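PDB 4G9Y: PcaV transcriptional regulator from Streptomyces coelicolor, which probably binds DNA as a winged helix-turn-helix transcription factor of the MarR family, and binds the small aromatic ligand 3,4-dihydroxybenzoate. Local coordinates for residues 29-33 / 112-116; 51-55 / 93-97; 80-84 / 96-102. All coordinates share one frame; numbering follows the deposited sequence.

Interaction 1: 29-33 / 112-116; sequences NTMVS and RIARM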
ATOM      1  N   ASN A  29      -4.052  12.629  -4.858  1.00 26.05           N
ATOM      2  CA  ASN A  29      -5.437  13.038  -4.783  1.00 25.35           C
ATOM      3  C   ASN A  29      -5.614  14.547  -4.615  1.00 31.56           C
ATOM      4  O   ASN A  29      -6.579  15.121  -5.114  1.00 39.14           O
ATOM      5  CB  ASN A  29      -6.195  12.231  -3.715  1.00 28.76           C
ATOM      6  CG  ASN A  29      -6.556  10.842  -4.207  1.00 38.84           C
ATOM      7  OD1 ASN A  29      -7.581  10.657  -4.859  1.00 46.46           O
ATOM      8  ND2 ASN A  29      -5.686   9.871  -3.954  1.00 35.71           N
ATOM      9  N   THR A  30      -4.672  15.207  -3.957  1.00 31.53           N
ATOM     10  CA  THR A  30      -4.825  16.643  -3.757  1.00 35.60           C
ATOM     11  C   THR A  30      -4.168  17.473  -4.868  1.00 32.58           C
ATOM     12  O   THR A  30      -4.593  18.580  -5.140  1.00 28.42           O
ATOM     13  CB  THR A  30      -4.299  17.094  -2.385  1.00 35.30           C
ATOM     14  OG1 THR A  30      -2.917  16.786  -2.297  1.00 31.41           O
ATOM     15  CG2 THR A  30      -5.033  16.379  -1.246  1.00 40.87           C
ATOM     16  N   MET A  31      -3.148  16.943  -5.526  1.00 25.73           N
ATOM     17  CA  MET A  31      -2.414  17.743  -6.506  1.00 26.88           C
ATOM     18  C   MET A  31      -2.547  17.259  -7.956  1.00 29.95           C
ATOM     19  O   MET A  31      -2.173  17.967  -8.896  1.00 28.39           O
ATOM     20  CB  MET A  31      -0.930  17.813  -6.139  1.00 23.31           C
ATOM     21  CG  MET A  31      -0.639  18.591  -4.866  1.00 29.29           C
ATOM     22  SD  MET A  31       1.144  18.649  -4.628  1.00 36.36           S
ATOM     23  CE  MET A  31       1.646  19.641  -6.050  1.00 34.56           C
ATOM     24  N   VAL A  32      -3.025  16.040  -8.146  1.00 23.26           N
ATOM     25  CA  VAL A  32      -3.132  15.520  -9.504  1.00 23.26           C
ATOM     26  C   VAL A  32      -4.588  15.416  -9.903  1.00 29.84           C
ATOM     27  O   VAL A  32      -5.045  16.160 -10.759  1.00 26.82           O
ATOM     28  CB  VAL A  32      -2.437  14.170  -9.678  1.00 21.58           C
ATOM     29  CG1 VAL A  32      -2.637  13.657 -11.094  1.00 17.65           C
ATOM     30  CG2 VAL A  32      -0.922  14.299  -9.348  1.00 17.03           C
ATOM     31  N   SER A  33      -5.316  14.510  -9.258  1.00 24.88           N
ATOM     32  CA  SER A  33      -6.719  14.306  -9.563  1.00 29.33           C
ATOM     33  C   SER A  33      -7.427  13.476  -8.504  1.00 30.95           C
ATOM     34  O   SER A  33      -6.913  12.458  -8.040  1.00 33.04           O
ATOM     35  CB  SER A  33      -6.876  13.606 -10.911  1.00 28.72           C
ATOM     36  OG  SER A  33      -8.251  13.365 -11.164  1.00 27.45           O
ATOM     37  N   ARG A 112       0.745  17.862 -14.112  1.00 25.20           N
ATOM     38  CA  ARG A 112       0.442  17.880 -12.683  1.00 26.57           C
ATOM     39  C   ARG A 112       1.245  16.819 -11.934  1.00 24.86           C
ATOM     40  O   ARG A 112       1.686  17.038 -10.803  1.00 24.27           O
ATOM     41  CB  ARG A 112      -1.063  17.702 -12.451  1.00 21.51           C
ATOM     42  CG  ARG A 112      -1.874  18.849 -13.084  1.00 29.73           C
ATOM     43  CD  ARG A 112      -3.378  18.698 -12.900  1.00 38.70           C
ATOM     44  NE  ARG A 112      -3.787  18.805 -11.503  1.00 53.45           N
ATOM     45  CZ  ARG A 112      -4.059  19.950 -10.884  1.00 63.01           C
ATOM     46  NH1 ARG A 112      -3.958  21.099 -11.539  1.00 73.17           N
ATOM     47  NH2 ARG A 112      -4.431  19.948  -9.611  1.00 62.82           N
ATOM     48  N   ILE A 113       1.449  15.674 -12.575  1.00 19.64           N
ATOM     49  CA  ILE A 113       2.173  14.590 -11.943  1.00 20.31           C
ATOM     50  C   ILE A 113       3.622  15.005 -11.725  1.00 27.02           C
ATOM     51  O   ILE A 113       4.198  14.737 -10.672  1.00 24.39           O
ATOM     52  CB  ILE A 113       2.092  13.301 -12.774  1.00 19.38           C
ATOM     53  CG1 ILE A 113       0.671  12.722 -12.690  1.00 20.32           C
ATOM     54  CG2 ILE A 113       3.135  12.268 -12.296  1.00 14.07           C
ATOM     55  CD1 ILE A 113       0.356  11.746 -13.793  1.00 19.53           C
ATOM     56  N   ALA A 114       4.197  15.676 -12.719  1.00 25.62           N
ATOM     57  CA  ALA A 114       5.583  16.120 -12.635  1.00 27.22           C
ATOM     58  C   ALA A 114       5.758  17.114 -11.483  1.00 26.85           C
ATOM     59  O   ALA A 114       6.719  17.042 -10.714  1.00 23.94           O
ATOM     60  CB  ALA A 114       6.023  16.750 -13.962  1.00 26.39           C
ATOM     61  N   ARG A 115       4.817  18.038 -11.364  1.00 21.79           N
ATOM     62  CA  ARG A 115       4.852  19.020 -10.296  1.00 23.27           C
ATOM     63  C   ARG A 115       4.656  18.341  -8.939  1.00 27.74           C
ATOM     64  O   ARG A 115       5.324  18.679  -7.947  1.00 21.76           O
ATOM     65  CB  ARG A 115       3.785  20.094 -10.538  1.00 34.43           C
ATOM     66  CG  ARG A 115       3.869  21.302  -9.617  1.00 48.43           C
ATOM     67  CD  ARG A 115       3.901  22.609 -10.410  0.50 54.91           C
ATOM     68  NE  ARG A 115       2.713  22.780 -11.245  0.50 54.85           N
ATOM     69  CZ  ARG A 115       2.719  22.817 -12.576  0.50 47.58           C
ATOM     70  NH1 ARG A 115       3.854  22.703 -13.255  0.50 36.85           N
ATOM     71  NH2 ARG A 115       1.578  22.973 -13.230  0.50 49.22           N
ATOM     72  N   MET A 116       3.743  17.380  -8.899  1.00 18.98           N
ATOM     73  CA  MET A 116       3.422  16.703  -7.651  1.00 21.42           C
ATOM     74  C   MET A 116       4.616  15.930  -7.108  1.00 20.09           C
ATOM     75  O   MET A 116       4.919  15.998  -5.916  1.00 21.47           O
ATOM     76  CB  MET A 116       2.219  15.774  -7.822  1.00 20.10           C
ATOM     77  CG  MET A 116       1.837  15.054  -6.539  1.00 22.10           C
ATOM     78  SD  MET A 116       2.708  13.475  -6.384  1.00 25.89           S
ATOM     79  CE  MET A 116       1.992  12.526  -7.740  1.00 18.38           C
TER
HETATM   80  O   HOH W   1       0.321  19.038  -9.390  1.00 36.96           O

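Interaction 2: 51-55 / 93-97; sequences PGLDQ and RSLLR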
ATOM      1  N   PRO A  51      -0.684   3.497 -29.513  1.00 31.94           N
ATOM      2  CA  PRO A  51      -2.105   3.536 -29.841  1.00 32.54           C
ATOM      3  C   PRO A  51      -2.524   2.220 -30.463  1.00 30.95           C
ATOM      4  O   PRO A  51      -1.777   1.653 -31.251  1.00 29.43           O
ATOM      5  CB  PRO A  51      -2.188   4.664 -30.872  1.00 31.92           C
ATOM      6  CG  PRO A  51      -1.017   5.532 -30.554  1.00 32.09           C
ATOM      7  CD  PRO A  51       0.067   4.558 -30.199  1.00 27.81           C
ATOM      8  N   GLY A  52      -3.688   1.714 -30.087  1.00 29.17           N
ATOM      9  CA  GLY A  52      -4.199   0.507 -30.712  1.00 34.46           C
ATOM     10  C   GLY A  52      -3.728  -0.778 -30.066  1.00 30.96           C
ATOM     11  O   GLY A  52      -4.043  -1.868 -30.544  1.00 37.23           O
ATOM     12  N   LEU A  53      -2.972  -0.665 -28.982  1.00 27.97           N
ATOM     13  CA  LEU A  53      -2.513  -1.845 -28.251  1.00 24.77           C
ATOM     14  C   LEU A  53      -3.734  -2.611 -27.759  1.00 32.02           C
ATOM     15  O   LEU A  53      -4.767  -2.016 -27.484  1.00 30.41           O
ATOM     16  CB  LEU A  53      -1.675  -1.398 -27.056  1.00 26.78           C
ATOM     17  CG  LEU A  53      -0.577  -2.296 -26.513  1.00 39.70           C
ATOM     18  CD1 LEU A  53       0.367  -2.762 -27.620  1.00 33.59           C
ATOM     19  CD2 LEU A  53       0.174  -1.532 -25.435  1.00 35.93           C
ATOM     20  N   ASP A  54      -3.643  -3.931 -27.670  1.00 28.23           N
ATOM     21  CA  ASP A  54      -4.799  -4.687 -27.213  1.00 38.39           C
ATOM     22  C   ASP A  54      -4.880  -4.624 -25.694  1.00 33.06           C
ATOM     23  O   ASP A  54      -3.896  -4.344 -25.028  1.00 28.18           O
ATOM     24  CB  ASP A  54      -4.710  -6.136 -27.663  1.00 50.79           C
ATOM     25  CG  ASP A  54      -3.577  -6.869 -26.992  1.00 58.30           C
ATOM     26  OD1 ASP A  54      -2.438  -6.775 -27.491  1.00 65.23           O
ATOM     27  OD2 ASP A  54      -3.821  -7.514 -25.952  1.00 62.30           O
ATOM     28  N   GLN A  55      -6.054  -4.914 -25.154  1.00 31.34           N
ATOM     29  CA  GLN A  55      -6.303  -4.780 -23.727  1.00 25.24           C
ATOM     30  C   GLN A  55      -5.413  -5.658 -22.873  1.00 33.70           C
ATOM     31  O   GLN A  55      -4.916  -5.227 -21.833  1.00 34.32           O
ATOM     32  CB  GLN A  55      -7.771  -5.090 -23.429  1.00 28.31           C
ATOM     33  CG  GLN A  55      -8.172  -4.880 -21.985  1.00 29.58           C
ATOM     34  CD  GLN A  55      -9.683  -4.878 -21.822  1.00 36.68           C
ATOM     35  OE1 GLN A  55     -10.401  -4.252 -22.605  1.00 35.84           O
ATOM     36  NE2 GLN A  55     -10.174  -5.593 -20.813  1.00 35.82           N
ATOM     37  N   ARG A  93      -9.574 -10.532 -29.191  1.00 72.78           N
ATOM     38  CA  ARG A  93      -8.822  -9.469 -28.539  1.00 68.92           C
ATOM     39  C   ARG A  93      -9.457  -8.119 -28.895  1.00 60.05           C
ATOM     40  O   ARG A  93     -10.125  -7.986 -29.926  1.00 54.18           O
ATOM     41  CB  ARG A  93      -7.335  -9.520 -28.906  1.00 74.79           C
ATOM     42  CG  ARG A  93      -7.047  -9.703 -30.384  1.00 82.67           C
ATOM     43  CD  ARG A  93      -5.555  -9.916 -30.639  1.00 90.60           C
ATOM     44  NE  ARG A  93      -4.757  -8.724 -30.346  1.00 95.81           N
ATOM     45  CZ  ARG A  93      -3.821  -8.227 -31.153  1.00 94.10           C
ATOM     46  NH1 ARG A  93      -3.559  -8.819 -32.312  1.00 97.38           N
ATOM     47  NH2 ARG A  93      -3.145  -7.137 -30.802  1.00 86.44           N
ATOM     48  N   SER A  94      -9.276  -7.131 -28.022  1.00 52.69           N
ATOM     49  CA  SER A  94      -9.884  -5.818 -28.210  1.00 51.54           C
ATOM     50  C   SER A  94      -8.802  -4.755 -28.276  1.00 39.92           C
ATOM     51  O   SER A  94      -7.940  -4.706 -27.411  1.00 34.58           O
ATOM     52  CB  SER A  94     -10.830  -5.499 -27.051  1.00 59.32           C
ATOM     53  OG  SER A  94     -11.769  -6.540 -26.836  1.00 65.53           O
ATOM     54  N   LEU A  95      -8.860  -3.898 -29.290  1.00 33.20           N
ATOM     55  CA  LEU A  95      -7.860  -2.848 -29.453  1.00 33.89           C
ATOM     56  C   LEU A  95      -8.331  -1.569 -28.775  1.00 29.74           C
ATOM     57  O   LEU A  95      -9.490  -1.192 -28.913  1.00 31.03           O
ATOM     58  CB  LEU A  95      -7.623  -2.586 -30.935  1.00 37.44           C
ATOM     59  CG  LEU A  95      -7.399  -3.850 -31.765  1.00 45.07           C
ATOM     60  CD1 LEU A  95      -7.109  -3.493 -33.214  1.00 47.99           C
ATOM     61  CD2 LEU A  95      -6.272  -4.680 -31.168  1.00 39.85           C
ATOM     62  N   LEU A  96      -7.432  -0.909 -28.048  1.00 28.55           N
ATOM     63  CA  LEU A  96      -7.774   0.288 -27.291  1.00 27.17           C
ATOM     64  C   LEU A  96      -7.075   1.485 -27.896  1.00 26.10           C
ATOM     65  O   LEU A  96      -5.911   1.401 -28.285  1.00 23.97           O
ATOM     66  CB  LEU A  96      -7.315   0.148 -25.834  1.00 21.65           C
ATOM     67  CG  LEU A  96      -7.800  -1.094 -25.094  1.00 25.34           C
ATOM     68  CD1 LEU A  96      -7.236  -1.120 -23.680  1.00 23.87           C
ATOM     69  CD2 LEU A  96      -9.333  -1.129 -25.081  1.00 28.55           C
ATOM     70  N   ARG A  97      -7.772   2.610 -27.954  1.00 26.86           N
ATOM     71  CA  ARG A  97      -7.185   3.826 -28.481  1.00 29.13           C
ATOM     72  C   ARG A  97      -7.737   5.018 -27.705  1.00 23.32           C
ATOM     73  O   ARG A  97      -8.919   5.039 -27.379  1.00 25.95           O
ATOM     74  CB  ARG A  97      -7.556   3.928 -29.955  1.00 36.22           C
ATOM     75  CG  ARG A  97      -6.887   5.034 -30.705  1.00 48.84           C
ATOM     76  CD  ARG A  97      -7.200   4.897 -32.186  1.00 55.26           C
ATOM     77  NE  ARG A  97      -6.753   3.603 -32.699  1.00 56.27           N
ATOM     78  CZ  ARG A  97      -5.560   3.389 -33.247  1.00 54.88           C
ATOM     79  NH1 ARG A  97      -4.688   4.384 -33.367  1.00 47.51           N
ATOM     80  NH2 ARG A  97      -5.241   2.178 -33.681  1.00 56.18           N
TER

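Interaction 3: 80-84 / 96-102; sequences GLLDK and LRLTDEG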
ATOM      1  N   GLY A  80     -15.335   8.861 -21.780  1.00 26.31           N
ATOM      2  CA  GLY A  80     -15.040   9.340 -23.116  1.00 24.07           C
ATOM      3  C   GLY A  80     -13.554   9.565 -23.343  1.00 24.87           C
ATOM      4  O   GLY A  80     -13.171  10.403 -24.173  1.00 21.15           O
ATOM      5  N   LEU A  81     -12.715   8.816 -22.627  1.00 19.67           N
ATOM      6  CA  LEU A  81     -11.268   9.000 -22.725  1.00 22.32           C
ATOM      7  C   LEU A  81     -10.591   7.948 -23.581  1.00 22.79           C
ATOM      8  O   LEU A  81      -9.447   8.130 -24.003  1.00 21.82           O
ATOM      9  CB  LEU A  81     -10.621   9.012 -21.336  1.00 19.85           C
ATOM     10  CG  LEU A  81     -11.189  10.089 -20.416  1.00 21.64           C
ATOM     11  CD1 LEU A  81     -10.450  10.094 -19.089  1.00 20.52           C
ATOM     12  CD2 LEU A  81     -11.137  11.458 -21.067  1.00 17.24           C
ATOM     13  N   LEU A  82     -11.274   6.832 -23.814  1.00 20.59           N
ATOM     14  CA  LEU A  82     -10.739   5.817 -24.715  1.00 24.24           C
ATOM     15  C   LEU A  82     -11.837   5.076 -25.445  1.00 24.01           C
ATOM     16  O   LEU A  82     -12.980   5.028 -24.984  1.00 24.88           O
ATOM     17  CB  LEU A  82      -9.782   4.845 -23.991  1.00 29.67           C
ATOM     18  CG  LEU A  82     -10.176   3.802 -22.944  1.00 28.27           C
ATOM     19  CD1 LEU A  82     -11.052   2.683 -23.491  1.00 33.93           C
ATOM     20  CD2 LEU A  82      -8.903   3.196 -22.347  1.00 28.30           C
ATOM     21  N   ASP A  83     -11.480   4.512 -26.593  1.00 20.73           N
ATOM     22  CA  ASP A  83     -12.385   3.678 -27.375  1.00 21.89           C
ATOM     23  C   ASP A  83     -11.834   2.261 -27.470  1.00 30.10           C
ATOM     24  O   ASP A  83     -10.627   2.041 -27.398  1.00 28.58           O
ATOM     25  CB  ASP A  83     -12.582   4.245 -28.780  1.00 23.56           C
ATOM     26  CG  ASP A  83     -13.456   5.505 -28.789  1.00 33.35           C
ATOM     27  OD1 ASP A  83     -14.323   5.646 -27.891  1.00 30.21           O
ATOM     28  OD2 ASP A  83     -13.270   6.359 -29.684  1.00 31.85           O
ATOM     29  N   LYS A  84     -12.733   1.307 -27.647  1.00 29.61           N
ATOM     30  CA  LYS A  84     -12.384  -0.103 -27.644  1.00 31.27           C
ATOM     31  C   LYS A  84     -12.989  -0.703 -28.896  1.00 38.83           C
ATOM     32  O   LYS A  84     -14.174  -0.522 -29.164  1.00 42.71           O
ATOM     33  CB  LYS A  84     -12.955  -0.756 -26.384  1.00 35.47           C
ATOM     34  CG  LYS A  84     -12.749  -2.257 -26.239  1.00 42.22           C
ATOM     35  CD  LYS A  84     -13.069  -2.670 -24.800  1.00 44.98           C
ATOM     36  CE  LYS A  84     -12.941  -4.166 -24.573  1.00 52.23           C
ATOM     37  NZ  LYS A  84     -13.075  -4.509 -23.125  1.00 53.84           N
ATOM     38  N   LEU A  96      -7.432  -0.909 -28.048  1.00 28.55           N
ATOM     39  CA  LEU A  96      -7.774   0.288 -27.291  1.00 27.17           C
ATOM     40  C   LEU A  96      -7.075   1.485 -27.896  1.00 26.10           C
ATOM     41  O   LEU A  96      -5.911   1.401 -28.285  1.00 23.97           O
ATOM     42  CB  LEU A  96      -7.315   0.148 -25.834  1.00 21.65           C
ATOM     43  CG  LEU A  96      -7.800  -1.094 -25.094  1.00 25.34           C
ATOM     44  CD1 LEU A  96      -7.236  -1.120 -23.680  1.00 23.87           C
ATOM     45  CD2 LEU A  96      -9.333  -1.129 -25.081  1.00 28.55           C
ATOM     46  N   ARG A  97      -7.772   2.610 -27.954  1.00 26.86           N
ATOM     47  CA  ARG A  97      -7.185   3.826 -28.481  1.00 29.13           C
ATOM     48  C   ARG A  97      -7.737   5.018 -27.705  1.00 23.32           C
ATOM     49  O   ARG A  97      -8.919   5.039 -27.379  1.00 25.95           O
ATOM     50  CB  ARG A  97      -7.556   3.928 -29.955  1.00 36.22           C
ATOM     51  CG  ARG A  97      -6.887   5.034 -30.705  1.00 48.84           C
ATOM     52  CD  ARG A  97      -7.200   4.897 -32.186  1.00 55.26           C
ATOM     53  NE  ARG A  97      -6.753   3.603 -32.699  1.00 56.27           N
ATOM     54  CZ  ARG A  97      -5.560   3.389 -33.247  1.00 54.88           C
ATOM     55  NH1 ARG A  97      -4.688   4.384 -33.367  1.00 47.51           N
ATOM     56  NH2 ARG A  97      -5.241   2.178 -33.681  1.00 56.18           N
ATOM     57  N   LEU A  98      -6.896   6.004 -27.391  1.00 19.26           N
ATOM     58  CA  LEU A  98      -7.385   7.201 -26.697  1.00 22.65           C
ATOM     59  C   LEU A  98      -8.267   8.035 -27.615  1.00 26.68           C
ATOM     60  O   LEU A  98      -8.080   8.027 -28.824  1.00 22.97           O
ATOM     61  CB  LEU A  98      -6.228   8.064 -26.213  1.00 25.72           C
ATOM     62  CG  LEU A  98      -5.341   7.365 -25.182  1.00 27.52           C
ATOM     63  CD1 LEU A  98      -4.406   8.355 -24.573  1.00 31.45           C
ATOM     64  CD2 LEU A  98      -6.220   6.738 -24.116  1.00 26.75           C
ATOM     65  N   THR A  99      -9.228   8.744 -27.034  1.00 20.50           N
ATOM     66  CA  THR A  99     -10.014   9.716 -27.774  1.00 22.45           C
ATOM     67  C   THR A  99      -9.239  11.023 -27.741  1.00 23.54           C
ATOM     68  O   THR A  99      -8.241  11.126 -27.028  1.00 19.01           O
ATOM     69  CB  THR A  99     -11.370   9.937 -27.100  1.00 19.51           C
ATOM     70  OG1 THR A  99     -11.162  10.436 -25.769  1.00 18.83           O
ATOM     71  CG2 THR A  99     -12.153   8.628 -27.030  1.00 17.55           C
ATOM     72  N   ASP A 100      -9.682  12.020 -28.501  1.00 19.64           N
ATOM     73  CA  ASP A 100      -9.082  13.360 -28.399  1.00 22.23           C
ATOM     74  C   ASP A 100      -9.065  13.886 -26.957  1.00 28.68           C
ATOM     75  O   ASP A 100      -8.083  14.485 -26.515  1.00 26.38           O
ATOM     76  CB  ASP A 100      -9.808  14.368 -29.298  1.00 31.02           C
ATOM     77  CG  ASP A 100      -9.738  13.997 -30.774  1.00 33.21           C
ATOM     78  OD1 ASP A 100      -8.962  13.094 -31.137  1.00 35.47           O
ATOM     79  OD2 ASP A 100     -10.458  14.620 -31.580  1.00 32.00           O
ATOM     80  N   GLU A 101     -10.147  13.672 -26.218  1.00 21.23           N
ATOM     81  CA  GLU A 101     -10.186  14.130 -24.832  1.00 20.91           C
ATOM     82  C   GLU A 101      -9.264  13.303 -23.924  1.00 22.93           C
ATOM     83  O   GLU A 101      -8.669  13.837 -22.988  1.00 22.63           O
ATOM     84  CB  GLU A 101     -11.634  14.174 -24.310  1.00 21.84           C
ATOM     85  CG  GLU A 101     -11.815  14.657 -22.864  1.00 20.72           C
ATOM     86  CD  GLU A 101     -11.294  16.073 -22.592  1.00 27.18           C
ATOM     87  OE1 GLU A 101     -10.883  16.787 -23.531  1.00 28.61           O
ATOM     88  OE2 GLU A 101     -11.305  16.477 -21.410  1.00 29.65           O
ATOM     89  N   GLY A 102      -9.123  12.010 -24.212  1.00 23.57           N
ATOM     90  CA  GLY A 102      -8.206  11.172 -23.447  1.00 21.93           C
ATOM     91  C   GLY A 102      -6.774  11.658 -23.611  1.00 19.17           C
ATOM     92  O   GLY A 102      -5.994  11.658 -22.668  1.00 20.46           O
TER

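Interaction 1: 29-33 / 112-116
Met31, in the last turn of helix 13-31, and Val32 beside it lie close against helix 100-121, with Met31 CA 6.0 Å from Met116 CA and Val32 CA 5.3 Å from Arg112 CA. Arg112 spans the polar side of the contact. A bend at chi3 (66°) brings its guanidinium to the backbone carbonyls of Met31 and Val32, where NE donates to Val32 O at 3.0 Å. The bond is somewhat bent (N-H...O 143°), and the oxygen sits at the edge of the guanidinium, modestly tilted from its plane. Met31 O approaches the same group obliquely and comes within 3.1 Å of NH2. One water bridges the backbones, donating at 2.8 Å both to Met31 O and to Arg112 O; the latter also accepts from Met116 N within its own helix.

The apolar side is built from branches and thioethers. Val32 splits its methyls between two partners: CG1 meets Ile113 CG1 at 3.8 Å, while CG2 fits against CB and CE of Met116, whose side chain crosses it at about a right angle. Met31 lays its CB against Met116 CG and, bent at chi3, brings CE over the helix backbone, 3.8 Å from Met116 CA. Met116 also touches Leu27, Trp28 and His24, a residue of the 3,4-dihydroxybenzoate site. Where the helix gives way, Arg112 NE meets the carbonyl of Val32 and the water that of Met31, and the arginine's positive charge is likely to suit the partial negative charge of that helix end.

Interaction 2: 51-55 / 93-97
The short piece that adds to the wing sheet of a winged helix-turn-helix domain is formed by Leu53 and Asp54, segment 51-55 running roughly antiparallel to strand 94-98 with a single bridge, Asp54 to Leu95. Leu96 N donates to Leu53 O at 2.9 Å in a nearly straight bond (165°), Gln55 N donates to Ser94 O, and a weak bond runs from Gly52 N to Leu96 O.

Asp54 is the N-cap of helix 55-62. With CG lodged between the backbone N and the carbonyl carbon (chi1 67°), its carboxylate turns back to cap a backbone N at the helix start, and OD1 bonds Thr57 OG1. Arg93 NH2 reaches OD1 at 3.4 Å, a weak salt bridge with the two flat groups almost perpendicular (85°); this arginine is poorly ordered and pairs more firmly with Asp87. Were Asp54 an alanine, the carboxylate would be gone; the first turn of helix 55-62 would probably fray for want of its cap, and Thr57 and Arg93 would each lose a partner.

At the other end, one face of the Arg97 guanidinium covers the Pro51-Gly52 peptide, Gly52 N lying 3.9 Å above its plane toward the rim. A CB on Gly52 would run into Arg97 NH2, and its positive phi would jam it against the preceding carbonyl. Leu96 turns inward, CD1 3.8 Å from Gln55 CA, and reaches Leu47, Val58 and Val73. Gln55, bonded through OE1 to Lys84, lies along helix 66-78, so the loop is held between the wing and helices 38-49, 55-62 and 66-78.

Interaction 3: 80-84 / 96-102
Thr99 OG1 donates to Gly80 O at 2.6 Å and accepts from Gly102 N at 3.0 Å, one hydroxyl serving both a helix end and a helix start. Its chi1 of 61° sets OG1 between the backbone N and the carbonyl carbon, as an N-cap of helix 100-121, and turns CG2 across the Asp83 carboxylate, 3.7 Å from OD2. Gly80 closes the preceding helix in a Schellman motif. Leu81 O takes Thr99 N at 3.1 Å from well above its carbonyl plane, and Gly102 CA makes a CA-H...O contact of 3.3 Å with the same oxygen, where a CB would clash.

The strands form the beta hairpin that is the wing of the winged helix domain: Asp83 and Arg97 are the antiparallel hydrogen-bonded pair, each N donating to the other's O, flanked by non-hydrogen-bonded Leu82-Leu98 and Lys84-Leu96.

Leu82 CB lies 4.0 Å from Leu98 CD2, and its chi1 of 69° turns the side chain onto Val73 and Leu76. Lys84, fully extended, runs alongside Leu96, its CG 3.8 Å from Leu96 CD2 and its NZ paired with Gln55. Leu81 and Glu101 lie side by side, Leu81 CD2 against Glu101 CG at 3.7 Å, while the Glu101 carboxylate turns to Arg104.

From the N terminus, helix 13-31 ends at residues 29-33, and interaction 1 closes the widest loop by joining them to 112-116 on helix 100-121. The other two contacts fall within that span. Interaction 2 ties the loop before helix 55-62 to strand 94-98. Interaction 3 starts inside the span of interaction 2, at 80-84, and runs slightly beyond its end, joining the two wing strands and the start of helix 100-121. The two share Leu96 and Arg97 and touch each other. Interaction 1 stands apart, its nearest atoms about 9 Å from interaction 3 and about 17 Å from interaction 2, linked to the wing through helix 100-121.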